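Local coordinates for protein endoribonuclease MazF4 (PDB 5XE2) that cleaves single-stranded mRNA between the first and second bases of UCGCU, as the toxin of a type II toxin-antitoxin pair neutralised by its antitoxin, at residues A[53-58]-A[63-68]; A[30-33]-A[37-40]; A[21-26]-A[70-75]. All blocks are in the same frame, centred on the assembly; numbering follows the deposited sequence.

Interaction 1 of 3, residues A[53-58]-A[63-68]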
loop_
_atom_site.group_PDB
_atom_site.type_symbol
_atom_site.label_atom_id
_atom_site.label_comp_id
_atom_site.label_asym_id
_atom_site.label_seq_id
_atom_site.Cartn_x
_atom_site.Cartn_y
_atom_site.Cartn_z
ATOM N N TRP A 53 -3.844 12.462 -4.655
ATOM C CA TRP A 53 -3.365 13.391 -3.637
ATOM C C TRP A 53 -4.569 13.986 -2.916
ATOM O O TRP A 53 -5.563 14.325 -3.559
ATOM C CB TRP A 53 -2.484 14.471 -4.261
ATOM C CG TRP A 53 -1.126 13.920 -4.608
ATOM C CD1 TRP A 53 -0.850 12.731 -5.243
ATOM C CD2 TRP A 53 0.130 14.509 -4.319
ATOM N NE1 TRP A 53 0.498 12.560 -5.374
ATOM C CE2 TRP A 53 1.127 13.635 -4.818
ATOM C CE3 TRP A 53 0.520 15.691 -3.696
ATOM C CZ2 TRP A 53 2.486 13.912 -4.708
ATOM C CZ3 TRP A 53 1.856 15.960 -3.596
ATOM C CH2 TRP A 53 2.829 15.080 -4.093
ATOM N N VAL A 54 -4.492 14.052 -1.589
ATOM C CA VAL A 54 -5.563 14.602 -0.756
ATOM C C VAL A 54 -4.999 15.748 0.081
ATOM O O VAL A 54 -4.121 15.536 0.901
ATOM C CB VAL A 54 -6.173 13.525 0.181
ATOM C CG1 VAL A 54 -7.322 14.108 0.998
ATOM C CG2 VAL A 54 -6.657 12.325 -0.626
ATOM N N ALA A 55 -5.508 16.957 -0.136
ATOM C CA ALA A 55 -5.128 18.107 0.675
ATOM C C ALA A 55 -5.770 18.007 2.056
ATOM O O ALA A 55 -6.947 17.655 2.189
ATOM C CB ALA A 55 -5.550 19.413 -0.007
ATOM N N MET A 56 -4.993 18.331 3.082
ATOM C CA MET A 56 -5.526 18.467 4.425
ATOM C C MET A 56 -6.448 19.679 4.447
ATOM O O MET A 56 -6.247 20.632 3.687
ATOM C CB MET A 56 -4.406 18.661 5.441
ATOM C CG MET A 56 -3.467 17.478 5.606
ATOM S SD MET A 56 -4.311 15.966 6.126
ATOM C CE MET A 56 -2.937 15.008 6.730
ATOM N N GLY A 57 -7.457 19.620 5.306
ATOM C CA GLY A 57 -8.493 20.647 5.385
ATOM C C GLY A 57 -8.378 21.494 6.636
ATOM O O GLY A 57 -7.570 21.194 7.527
ATOM N N PRO A 58 -9.207 22.553 6.729
ATOM C CA PRO A 58 -9.096 23.488 7.845
ATOM C C PRO A 58 -9.389 22.880 9.221
ATOM O O PRO A 58 -9.015 23.486 10.214
ATOM C CB PRO A 58 -10.111 24.587 7.493
ATOM C CG PRO A 58 -11.091 23.931 6.590
ATOM C CD PRO A 58 -10.311 22.908 5.816
ATOM N N THR A 63 -1.097 20.702 8.066
ATOM C CA THR A 63 -1.229 21.272 6.722
ATOM C C THR A 63 -0.599 20.306 5.700
ATOM O O THR A 63 -0.121 19.225 6.065
ATOM C CB THR A 63 -0.622 22.695 6.650
ATOM O OG1 THR A 63 -1.115 23.374 5.487
ATOM C CG2 THR A 63 0.901 22.679 6.612
ATOM N N GLY A 64 -0.617 20.689 4.425
ATOM C CA GLY A 64 -0.019 19.874 3.371
ATOM C C GLY A 64 -0.958 18.843 2.765
ATOM O O GLY A 64 -2.185 19.018 2.777
ATOM N N TYR A 65 -0.368 17.783 2.205
ATOM C CA TYR A 65 -1.070 16.878 1.301
ATOM C C TYR A 65 -0.668 15.445 1.575
ATOM O O TYR A 65 0.490 15.183 1.900
ATOM C CB TYR A 65 -0.739 17.212 -0.167
ATOM C CG TYR A 65 -1.046 18.645 -0.532
ATOM C CD1 TYR A 65 -0.150 19.665 -0.194
ATOM C CD2 TYR A 65 -2.236 18.995 -1.181
ATOM C CE1 TYR A 65 -0.421 20.986 -0.489
ATOM C CE2 TYR A 65 -2.515 20.325 -1.493
ATOM C CZ TYR A 65 -1.601 21.314 -1.137
ATOM O OH TYR A 65 -1.828 22.645 -1.417
ATOM N N VAL A 66 -1.621 14.526 1.422
ATOM C CA VAL A 66 -1.355 13.095 1.509
ATOM C C VAL A 66 -1.104 12.567 0.096
ATOM O O VAL A 66 -1.935 12.767 -0.796
ATOM C CB VAL A 66 -2.528 12.341 2.189
ATOM C CG1 VAL A 66 -2.377 10.832 2.062
ATOM C CG2 VAL A 66 -2.633 12.751 3.654
ATOM N N ASN A 67 0.051 11.931 -0.106
ATOM C CA ASN A 67 0.347 11.218 -1.361
ATOM C C ASN A 67 -0.010 9.727 -1.218
ATOM O O ASN A 67 0.791 8.926 -0.716
ATOM C CB ASN A 67 1.814 11.415 -1.747
ATOM C CG ASN A 67 2.215 10.631 -2.995
ATOM O OD1 ASN A 67 1.381 10.060 -3.693
ATOM N ND2 ASN A 67 3.513 10.593 -3.265
ATOM N N ALA A 68 -1.214 9.365 -1.661
ATOM C CA ALA A 68 -1.706 7.976 -1.572
ATOM C C ALA A 68 -1.048 7.024 -2.566
ATOM O O ALA A 68 -1.234 5.813 -2.453
ATOM C CB ALA A 68 -3.221 7.928 -1.730
HETATM O O HOH W 1 -3.342 21.687 2.945
#

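Interaction 2 of 3, residues A[30-33]-A[37-40]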
loop_
_atom_site.group_PDB
_atom_site.type_symbol
_atom_site.label_atom_id
_atom_site.label_comp_id
_atom_site.label_asym_id
_atom_site.label_seq_id
_atom_site.Cartn_x
_atom_site.Cartn_y
_atom_site.Cartn_z
ATOM N N ALA A 30 -6.875 -3.821 13.660
ATOM C CA ALA A 30 -6.551 -5.172 14.155
ATOM C C ALA A 30 -5.086 -5.544 13.812
ATOM O O ALA A 30 -4.313 -5.968 14.678
ATOM C CB ALA A 30 -7.533 -6.196 13.579
ATOM N N ARG A 31 -4.702 -5.333 12.553
ATOM C CA ARG A 31 -3.317 -5.535 12.113
ATOM C C ARG A 31 -2.370 -4.609 12.877
ATOM O O ARG A 31 -1.290 -5.042 13.307
ATOM C CB ARG A 31 -3.188 -5.324 10.593
ATOM C CG ARG A 31 -1.784 -5.522 10.008
ATOM C CD ARG A 31 -0.965 -4.229 9.987
ATOM N NE ARG A 31 0.337 -4.370 9.338
ATOM C CZ ARG A 31 0.551 -4.367 8.018
ATOM N NH1 ARG A 31 -0.454 -4.238 7.145
ATOM N NH2 ARG A 31 1.800 -4.502 7.556
ATOM N N ASN A 32 -2.771 -3.352 13.063
ATOM C CA ASN A 32 -1.914 -2.384 13.763
ATOM C C ASN A 32 -1.663 -2.734 15.236
ATOM O O ASN A 32 -0.590 -2.442 15.767
ATOM C CB ASN A 32 -2.485 -0.970 13.699
ATOM C CG ASN A 32 -2.613 -0.431 12.284
ATOM O OD1 ASN A 32 -1.901 -0.841 11.371
ATOM N ND2 ASN A 32 -3.525 0.509 12.106
ATOM N N ARG A 33 -2.649 -3.340 15.897
ATOM C CA ARG A 33 -2.484 -3.750 17.291
ATOM C C ARG A 33 -1.649 -5.023 17.429
ATOM O O ARG A 33 -0.764 -5.098 18.281
ATOM C CB ARG A 33 -3.839 -3.954 17.972
ATOM C CG ARG A 33 -3.729 -4.145 19.492
ATOM C CD ARG A 33 -5.056 -4.116 20.243
ATOM N NE ARG A 33 -6.050 -3.285 19.572
ATOM C CZ ARG A 33 -7.033 -3.719 18.779
ATOM N NH1 ARG A 33 -7.221 -5.020 18.550
ATOM N NH2 ARG A 33 -7.856 -2.835 18.212
ATOM N N ASP A 37 4.246 -4.395 12.444
ATOM C CA ASP A 37 4.372 -3.276 11.515
ATOM C C ASP A 37 3.010 -2.729 11.100
ATOM O O ASP A 37 1.966 -3.258 11.487
ATOM C CB ASP A 37 5.229 -3.685 10.299
ATOM C CG ASP A 37 4.729 -4.946 9.593
ATOM O OD1 ASP A 37 3.526 -5.288 9.658
ATOM O OD2 ASP A 37 5.565 -5.594 8.938
ATOM N N VAL A 38 3.047 -1.646 10.335
ATOM C CA VAL A 38 1.858 -0.970 9.817
ATOM C C VAL A 38 2.108 -0.579 8.364
ATOM O O VAL A 38 3.242 -0.622 7.886
ATOM C CB VAL A 38 1.534 0.312 10.617
ATOM C CG1 VAL A 38 1.242 -0.013 12.079
ATOM C CG2 VAL A 38 2.651 1.357 10.498
ATOM N N VAL A 39 1.042 -0.187 7.682
ATOM C CA VAL A 39 1.132 0.410 6.362
ATOM C C VAL A 39 0.713 1.868 6.476
ATOM O O VAL A 39 -0.242 2.203 7.188
ATOM C CB VAL A 39 0.289 -0.341 5.319
ATOM C CG1 VAL A 39 0.327 0.368 3.974
ATOM C CG2 VAL A 39 0.803 -1.760 5.169
ATOM N N ALA A 40 1.467 2.720 5.782
ATOM C CA ALA A 40 1.279 4.151 5.827
ATOM C C ALA A 40 1.504 4.803 4.464
ATOM O O ALA A 40 2.146 4.229 3.570
ATOM C CB ALA A 40 2.224 4.753 6.858
#

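Interaction 3 of 3, residues A[21-26]-A[70-75]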
loop_
_atom_site.group_PDB
_atom_site.type_symbol
_atom_site.label_atom_id
_atom_site.label_comp_id
_atom_site.label_asym_id
_atom_site.label_seq_id
_atom_site.Cartn_x
_atom_site.Cartn_y
_atom_site.Cartn_z
ATOM N N LYS A 21 10.118 12.353 7.838
ATOM C CA LYS A 21 8.906 12.984 7.317
ATOM C C LYS A 21 7.663 12.320 7.941
ATOM O O LYS A 21 7.771 11.227 8.503
ATOM C CB LYS A 21 8.892 12.916 5.781
ATOM C CG LYS A 21 9.886 13.887 5.118
ATOM C CD LYS A 21 9.254 14.761 4.036
ATOM C CE LYS A 21 9.677 16.223 4.144
ATOM N NZ LYS A 21 8.910 17.085 3.197
ATOM N N PRO A 22 6.497 12.998 7.878
ATOM C CA PRO A 22 5.265 12.448 8.449
ATOM C C PRO A 22 4.588 11.409 7.568
ATOM O O PRO A 22 4.541 11.564 6.345
ATOM C CB PRO A 22 4.365 13.676 8.626
ATOM C CG PRO A 22 4.866 14.679 7.657
ATOM C CD PRO A 22 6.316 14.381 7.396
ATOM N N TRP A 23 4.072 10.366 8.214
ATOM C CA TRP A 23 3.389 9.269 7.547
ATOM C C TRP A 23 2.053 9.034 8.223
ATOM O O TRP A 23 1.973 9.008 9.448
ATOM C CB TRP A 23 4.229 7.991 7.611
ATOM C CG TRP A 23 5.455 8.016 6.766
ATOM C CD1 TRP A 23 6.667 8.550 7.097
ATOM C CD2 TRP A 23 5.604 7.474 5.443
ATOM N NE1 TRP A 23 7.563 8.373 6.067
ATOM C CE2 TRP A 23 6.938 7.719 5.038
ATOM C CE3 TRP A 23 4.742 6.807 4.560
ATOM C CZ2 TRP A 23 7.433 7.320 3.789
ATOM C CZ3 TRP A 23 5.230 6.411 3.319
ATOM C CH2 TRP A 23 6.569 6.667 2.948
ATOM N N LEU A 24 1.019 8.848 7.406
ATOM C CA LEU A 24 -0.334 8.570 7.870
ATOM C C LEU A 24 -0.634 7.072 7.842
ATOM O O LEU A 24 -0.550 6.449 6.774
ATOM C CB LEU A 24 -1.344 9.283 6.982
ATOM C CG LEU A 24 -2.807 8.882 7.205
ATOM C CD1 LEU A 24 -3.326 9.462 8.503
ATOM C CD2 LEU A 24 -3.679 9.306 6.045
ATOM N N ILE A 25 -1.063 6.530 8.982
ATOM C CA ILE A 25 -1.367 5.093 9.101
ATOM C C ILE A 25 -2.657 4.772 8.330
ATOM O O ILE A 25 -3.706 5.360 8.608
ATOM C CB ILE A 25 -1.573 4.652 10.573
ATOM C CG1 ILE A 25 -0.370 5.024 11.463
ATOM C CG2 ILE A 25 -1.865 3.149 10.649
ATOM C CD1 ILE A 25 0.956 4.455 11.010
ATOM N N VAL A 26 -2.570 3.843 7.375
ATOM C CA VAL A 26 -3.750 3.405 6.600
ATOM C C VAL A 26 -4.134 1.927 6.762
ATOM O O VAL A 26 -5.214 1.519 6.320
ATOM C CB VAL A 26 -3.627 3.788 5.105
ATOM C CG1 VAL A 26 -3.620 5.311 4.967
ATOM C CG2 VAL A 26 -2.374 3.197 4.465
ATOM N N ASN A 70 2.214 6.760 -2.626
ATOM C CA ASN A 70 3.404 6.322 -1.915
ATOM C C ASN A 70 2.994 5.564 -0.657
ATOM O O ASN A 70 2.874 6.138 0.428
ATOM C CB ASN A 70 4.295 7.535 -1.616
ATOM C CG ASN A 70 5.662 7.174 -1.021
ATOM O OD1 ASN A 70 6.362 8.073 -0.591
ATOM N ND2 ASN A 70 6.057 5.894 -1.013
ATOM N N ILE A 71 2.767 4.266 -0.835
ATOM C CA ILE A 71 2.314 3.374 0.220
ATOM C C ILE A 71 3.504 2.522 0.658
ATOM O O ILE A 71 4.165 1.897 -0.177
ATOM C CB ILE A 71 1.147 2.475 -0.262
ATOM C CG1 ILE A 71 -0.034 3.314 -0.780
ATOM C CG2 ILE A 71 0.642 1.583 0.868
ATOM C CD1 ILE A 71 -0.913 2.597 -1.789
ATOM N N GLU A 72 3.781 2.495 1.962
ATOM C CA GLU A 72 4.906 1.719 2.501
ATOM C C GLU A 72 4.563 1.002 3.795
ATOM O O GLU A 72 3.648 1.391 4.518
ATOM C CB GLU A 72 6.121 2.631 2.706
ATOM C CG GLU A 72 6.681 3.143 1.390
ATOM C CD GLU A 72 8.014 3.839 1.502
ATOM O OE1 GLU A 72 8.732 3.622 2.504
ATOM O OE2 GLU A 72 8.342 4.622 0.574
ATOM N N THR A 73 5.308 -0.062 4.066
ATOM C CA THR A 73 5.192 -0.805 5.292
ATOM C C THR A 73 6.270 -0.286 6.254
ATOM O O THR A 73 7.453 -0.302 5.929
ATOM C CB THR A 73 5.359 -2.317 5.036
ATOM O OG1 THR A 73 4.363 -2.757 4.106
ATOM C CG2 THR A 73 5.212 -3.121 6.334
ATOM N N LEU A 74 5.844 0.172 7.432
ATOM C CA LEU A 74 6.749 0.696 8.459
ATOM C C LEU A 74 6.771 -0.214 9.692
ATOM O O LEU A 74 5.728 -0.656 10.165
ATOM C CB LEU A 74 6.311 2.106 8.876
ATOM C CG LEU A 74 6.624 3.287 7.947
ATOM C CD1 LEU A 74 6.018 3.129 6.565
ATOM C CD2 LEU A 74 6.140 4.584 8.573
ATOM N N GLY A 75 7.967 -0.492 10.202
ATOM C CA GLY A 75 8.120 -1.169 11.482
ATOM C C GLY A 75 7.633 -0.242 12.587
ATOM O O GLY A 75 7.747 0.984 12.478
#

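Interaction 1 of 3, residues A[53-58]-A[63-68]
Val54 and Val66 face each other in a beta hairpin at one edge of the antiparallel sheet of the MazF fold, where strand 53-55 is outermost within the chain. Backbone bonds set the register. Val54 and Val66 form the hydrogen-bonded pair: Val54 N donates to Val66 O at 3.0 Å, and Val66 N returns a nearly straight bond to Val54 O at 2.7 Å. Towards the turn, Met56 N donates to Gly64 O. A water bridges the carbonyls of Met56 and Gly64, donating to both, so Gly64 O accepts two bonds.

Apolar contacts occur on both faces. Val54 and Val66 share one face, and Val54 packs against Ile94 and Ala97 of helix 88-101. The Met56 chain bends at chi2 (-59°) and brings CE to 3.8 Å from Val66 CG2. On the other face, Ala55 CB lies 3.5 Å from CE2 of the Tyr65 ring, while Tyr65 CB touches Trp53 CE3.

The flat groups meet on that same face. The Asn67 amide plane is 28° from the Trp53 indole, which also makes a cation-pi contact with Arg48. Asn67 CB lies over one indole face, 4.2 Å from the centroid of the Trp53 five-membered ring.

Interaction 2 of 3, residues A[30-33]-A[37-40]
The short helix 29-34 is tied to the start of strand 37-44 by a salt bridge between Arg31 and Asp37, in the helix-to-strand connection of the MazF fold. Arg31 approaches side-on, using NE and NH2. Its NH2 donates to Asp37 OD1 at 2.8 Å. The carboxylate oxygen lies near the guanidinium plane, but the donor comes from above the carboxylate plane, and the two planes are 60° apart. NE donates to the backbone Asp37 O at 2.9 Å and makes a weak, longer bond to Asp37 OD1. The Arg31 chain reaches this site by leaving the helix with CG anti to the backbone N (chi1 -179°) and bending at chi2 (-90°).

The strand backbone runs across one face of the guanidinium, with Val39 N over its centre. Val39 CG2 comes within 3.4 Å of Arg31 NH1. That nitrogen also donates to Asp69 O of the second subunit.

Beside the salt bridge, Asn32 OD1 sits 3.3 Å from Val38 CG1. The strongest polar partner of this amide oxygen is the Ser27 hydroxyl, which also bonds to Val39 N.

Arg31 is buried, and all three guanidinium nitrogens have hydrogen-bond partners. The nearby carboxylate and carbonyls probably stabilise its positive charge, and one side chain thus links helix, strand and the neighbouring subunit.

Interaction 3 of 3, residues A[21-26]-A[70-75]
Trp23 makes a side-chain packing contact between two strands of the same sheet that are not neighbours in it. Strand 37-44 lies between strands 21-25 and 65-75 in the strand order. The sheet is strongly curved. The short segments 21-25 and 70-75 run at 86° to each other, and their axes come no closer than 9.2 Å. The indole of Trp23 bridges this separation.

The CB of Trp23 points toward strand 70-75, and with CG anti to the carbonyl carbon (chi1 -70°) the ring continues in that direction. Leu74 meets the base of the indole. Its CD2 lies over one face, 4.3 Å from the centroid of the Trp23 five-membered ring, as a CH-pi contact. The same methyl touches Trp23 CG at 3.9 Å.

The six-membered end of the indole reaches Glu72 and Asn70. Trp23 CH2 is 3.5 Å from Glu72 CD, and the carboxylate is turned 53° from the ring. The aliphatic part of Glu72 also packs here, with CB 3.9 Å from Trp23 CZ3. Trp23 CZ3 lies 3.7 Å from the backbone Asn70 O, and Trp23 CH2 lies 3.8 Å from Asn70 OD1.

The two polar side chains are joined to each other. Asn70 ND2 donates to Glu72 OE2 at 3.1 Å, which helps fix the carboxylate beside the indole. Asn70 ND2 also bonds to Thr73 OG1 of the second subunit. Leu16 touches both Trp23 and Glu72.

Ile71 and Thr73 point away from Trp23. Both lie at the subunit interface: Ile71 packs on Ile71 of the other subunit, and Thr73 OG1 bonds to Ile71 O there. Packing across a strongly curved sheet, with one of its strands at the subunit interface, fits the SH3-like beta-barrel of PemK/MazF toxins.

Strand 65-75 serves interactions 1 and 3. Its first part pairs with 53-55. After the corner at Ala68, its second part receives Trp23, and the two centres are 14 Å apart. Interactions 2 and 3 are closer, with centres 10 Å apart, and they touch. Segment 37-40 begins the strand that lies between the two strands of interaction 3, and probable hydrogen bonds join Val38 O to Leu74 N and Ala40 N to Glu72 O, each 2.8 Å. Interactions 1 and 2 lie on opposite sides of the chain's centre, with nearest atoms about 7 Å apart. Interactions 2 and 3 both reach the second subunit. Interaction 1 does not touch it.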